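Local structure of GTP-binding protein (Thermus thermophilus, 2DBY) at residues P32-D37 with H70-D75. The protein binds GDP and is probably an OBG-family ATPase that associates with the ribosome. Numbering follows the deposited sequence.
Sequences PFATID and HVEFVD. With FMT (formic acid), chain E.
With CG anti to the backbone N (chi1 -177°) and the chain extended beyond it, E72 reaches from its strand to P32, while H70, its CG between backbone N and carbonyl carbon (chi1 54°), brings its imidazole to the same proline. This is the P-loop GTPase domain of an OBG-family protein: the loop between helix 14-25 and strand 40-44 makes a short 3-10 turn here and packs on strand 66-75 beside V42. The proline ring and the glutamate chain run alongside each other, antiparallel, with P32 CB 3.2 Å from E72 OE1; the carboxylate also meets A34, where A34 CB lies 3.9 Å from E72 OE2, and the T35 methyl. The neighbouring ring carbon, P32 CG, touches both groups and approaches H70 NE2 obliquely at 3.4 Å. The 3-10 turn is tied within itself, P32 O accepting from both T35 N and T35 OG1. Formic acid, probably from the crystallisation liquor, links H70 to A29 N. An alanine in place of H70 would probably uncover one side of the proline and leave the formic acid without its imidazole donor. That donor bond is nearly straight, H70 ND1 to FMT O1 measuring 2.8 Å with an N-H...O angle of 173°.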
ATOM      1  N   PRO A  32      -5.707 -12.213   5.861  1.00 18.91           N
ATOM      2  CA  PRO A  32      -4.876 -11.745   6.977  1.00 19.21           C
ATOM      3  C   PRO A  32      -5.852 -11.788   8.157  1.00 18.71           C
ATOM      4  O   PRO A  32      -7.055 -11.503   7.994  1.00 16.14           O
ATOM      5  CB  PRO A  32      -4.542 -10.301   6.587  1.00 22.34           C
ATOM      6  CG  PRO A  32      -4.646 -10.300   5.067  1.00 19.93           C
ATOM      7  CD  PRO A  32      -5.878 -11.159   4.842  1.00 17.18           C
ATOM      8  N   PHE A  33      -5.361 -12.120   9.347  1.00 19.36           N
ATOM      9  CA  PHE A  33      -6.246 -12.214  10.510  1.00 18.87           C
ATOM     10  C   PHE A  33      -7.015 -10.918  10.765  1.00 21.71           C
ATOM     11  O   PHE A  33      -8.154 -10.945  11.225  1.00 19.47           O
ATOM     12  CB  PHE A  33      -5.431 -12.574  11.757  1.00 21.34           C
ATOM     13  CG  PHE A  33      -6.270 -13.087  12.897  1.00 23.69           C
ATOM     14  CD1 PHE A  33      -6.244 -12.462  14.136  1.00 25.73           C
ATOM     15  CD2 PHE A  33      -7.052 -14.228  12.736  1.00 21.20           C
ATOM     16  CE1 PHE A  33      -6.986 -12.972  15.206  1.00 30.25           C
ATOM     17  CE2 PHE A  33      -7.798 -14.742  13.804  1.00 28.54           C
ATOM     18  CZ  PHE A  33      -7.761 -14.115  15.032  1.00 25.53           C
ATOM     19  N   ALA A  34      -6.395  -9.780  10.474  1.00 19.15           N
ATOM     20  CA  ALA A  34      -7.059  -8.495  10.683  1.00 19.92           C
ATOM     21  C   ALA A  34      -8.394  -8.371   9.967  1.00 15.06           C
ATOM     22  O   ALA A  34      -9.199  -7.535  10.354  1.00 18.03           O
ATOM     23  CB  ALA A  34      -6.148  -7.347  10.237  1.00 21.56           C
ATOM     24  N   THR A  35      -8.635  -9.180   8.930  1.00 13.03           N
ATOM     25  CA  THR A  35      -9.886  -9.058   8.198  1.00 12.60           C
ATOM     26  C   THR A  35     -11.117  -9.538   8.977  1.00 15.81           C
ATOM     27  O   THR A  35     -12.237  -9.465   8.487  1.00 15.84           O
ATOM     28  CB  THR A  35      -9.843  -9.756   6.798  1.00 17.25           C
ATOM     29  OG1 THR A  35      -9.624 -11.161   6.961  1.00 15.82           O
ATOM     30  CG2 THR A  35      -8.744  -9.145   5.916  1.00 13.50           C
ATOM     31  N   ILE A  36     -10.927 -10.039  10.194  1.00 18.42           N
ATOM     32  CA  ILE A  36     -12.111 -10.415  10.964  1.00 16.53           C
ATOM     33  C   ILE A  36     -12.983  -9.161  11.128  1.00 18.60           C
ATOM     34  O   ILE A  36     -14.209  -9.241  11.180  1.00 20.63           O
ATOM     35  CB  ILE A  36     -11.734 -10.913  12.375  1.00 20.50           C
ATOM     36  CG1 ILE A  36     -10.957 -12.214  12.265  1.00 24.23           C
ATOM     37  CG2 ILE A  36     -12.988 -11.132  13.209  1.00 24.82           C
ATOM     38  CD1 ILE A  36     -10.525 -12.793  13.614  1.00 33.89           C
ATOM     39  N   ASP A  37     -12.326  -7.998  11.205  1.00 17.92           N
ATOM     40  CA  ASP A  37     -13.015  -6.720  11.377  1.00 18.54           C
ATOM     41  C   ASP A  37     -13.858  -6.435  10.137  1.00 18.12           C
ATOM     42  O   ASP A  37     -13.381  -6.596   9.011  1.00 16.07           O
ATOM     43  CB  ASP A  37     -11.965  -5.619  11.613  1.00 17.69           C
ATOM     44  CG  ASP A  37     -12.574  -4.254  11.907  1.00 23.23           C
ATOM     45  OD1 ASP A  37     -11.920  -3.482  12.638  1.00 31.01           O
ATOM     46  OD2 ASP A  37     -13.668  -3.924  11.409  1.00 27.65           O
ATOM     47  N   HIS A  70      -2.178  -9.905  -2.299  1.00 13.73           N
ATOM     48  CA  HIS A  70      -3.257  -8.936  -2.181  1.00 13.69           C
ATOM     49  C   HIS A  70      -2.793  -7.690  -1.431  1.00 11.85           C
ATOM     50  O   HIS A  70      -1.666  -7.643  -0.921  1.00 15.54           O
ATOM     51  CB  HIS A  70      -4.408  -9.587  -1.401  1.00 15.16           C
ATOM     52  CG  HIS A  70      -3.993 -10.145  -0.069  1.00 19.15           C
ATOM     53  ND1 HIS A  70      -4.244 -11.446   0.309  1.00 22.53           N
ATOM     54  CD2 HIS A  70      -3.344  -9.573   0.973  1.00 23.45           C
ATOM     55  CE1 HIS A  70      -3.764 -11.654   1.524  1.00 21.24           C
ATOM     56  NE2 HIS A  70      -3.211 -10.533   1.950  1.00 26.74           N
ATOM     57  N   VAL A  71      -3.675  -6.686  -1.382  1.00 12.84           N
ATOM     58  CA  VAL A  71      -3.414  -5.434  -0.672  1.00 14.08           C
ATOM     59  C   VAL A  71      -4.607  -5.209   0.259  1.00 12.13           C
ATOM     60  O   VAL A  71      -5.759  -5.273  -0.179  1.00 13.10           O
ATOM     61  CB  VAL A  71      -3.314  -4.237  -1.637  1.00 14.72           C
ATOM     62  CG1 VAL A  71      -3.074  -2.936  -0.826  1.00 15.73           C
ATOM     63  CG2 VAL A  71      -2.189  -4.458  -2.618  1.00 20.06           C
ATOM     64  N   GLU A  72      -4.319  -4.940   1.528  1.00 10.65           N
ATOM     65  CA  GLU A  72      -5.365  -4.743   2.539  1.00 11.89           C
ATOM     66  C   GLU A  72      -5.800  -3.276   2.663  1.00 11.95           C
ATOM     67  O   GLU A  72      -4.964  -2.383   2.686  1.00 12.39           O
ATOM     68  CB  GLU A  72      -4.837  -5.246   3.883  1.00 13.36           C
ATOM     69  CG  GLU A  72      -5.822  -5.185   5.046  1.00 14.11           C
ATOM     70  CD  GLU A  72      -5.279  -5.905   6.267  1.00 24.52           C
ATOM     71  OE1 GLU A  72      -5.218  -7.144   6.252  1.00 31.33           O
ATOM     72  OE2 GLU A  72      -4.903  -5.234   7.237  1.00 26.83           O
ATOM     73  N   PHE A  73      -7.116  -3.062   2.755  1.00 10.46           N
ATOM     74  CA  PHE A  73      -7.700  -1.731   2.861  1.00 13.27           C
ATOM     75  C   PHE A  73      -8.612  -1.698   4.075  1.00 16.26           C
ATOM     76  O   PHE A  73      -9.320  -2.679   4.338  1.00 18.35           O
ATOM     77  CB  PHE A  73      -8.530  -1.411   1.612  1.00 13.65           C
ATOM     78  CG  PHE A  73      -7.699  -1.116   0.397  1.00 13.92           C
ATOM     79  CD1 PHE A  73      -7.365  -2.130  -0.504  1.00 15.06           C
ATOM     80  CD2 PHE A  73      -7.212   0.170   0.177  1.00 11.39           C
ATOM     81  CE1 PHE A  73      -6.550  -1.860  -1.610  1.00 13.15           C
ATOM     82  CE2 PHE A  73      -6.399   0.453  -0.923  1.00  9.79           C
ATOM     83  CZ  PHE A  73      -6.064  -0.560  -1.818  1.00 11.80           C
ATOM     84  N   VAL A  74      -8.606  -0.577   4.791  1.00 11.94           N
ATOM     85  CA  VAL A  74      -9.447  -0.428   5.969  1.00 13.51           C
ATOM     86  C   VAL A  74     -10.403   0.744   5.778  1.00 15.06           C
ATOM     87  O   VAL A  74      -9.977   1.823   5.338  1.00 13.06           O
ATOM     88  CB  VAL A  74      -8.577  -0.138   7.195  1.00 13.24           C
ATOM     89  CG1 VAL A  74      -9.457   0.007   8.446  1.00 17.50           C
ATOM     90  CG2 VAL A  74      -7.545  -1.231   7.361  1.00 17.22           C
ATOM     91  N   ASP A  75     -11.686   0.551   6.083  1.00 12.56           N
ATOM     92  CA  ASP A  75     -12.639   1.644   5.973  1.00 15.72           C
ATOM     93  C   ASP A  75     -12.446   2.375   7.287  1.00 18.48           C
ATOM     94  O   ASP A  75     -12.894   1.881   8.333  1.00 16.09           O
ATOM     95  CB  ASP A  75     -14.087   1.134   5.907  1.00 15.38           C
ATOM     96  CG  ASP A  75     -15.108   2.269   5.776  1.00 31.05           C
ATOM     97  OD1 ASP A  75     -14.717   3.455   5.858  1.00 26.16           O
ATOM     98  OD2 ASP A  75     -16.313   1.972   5.589  1.00 25.84           O
TER
HETATM   99  C   FMT E 403      -5.502 -13.092  -2.494  1.00 18.94           C
HETATM  100  O1  FMT E 403      -5.372 -13.385  -1.331  1.00 21.02           O
HETATM  101  O2  FMT E 403      -6.273 -13.836  -3.284  1.00 19.29           O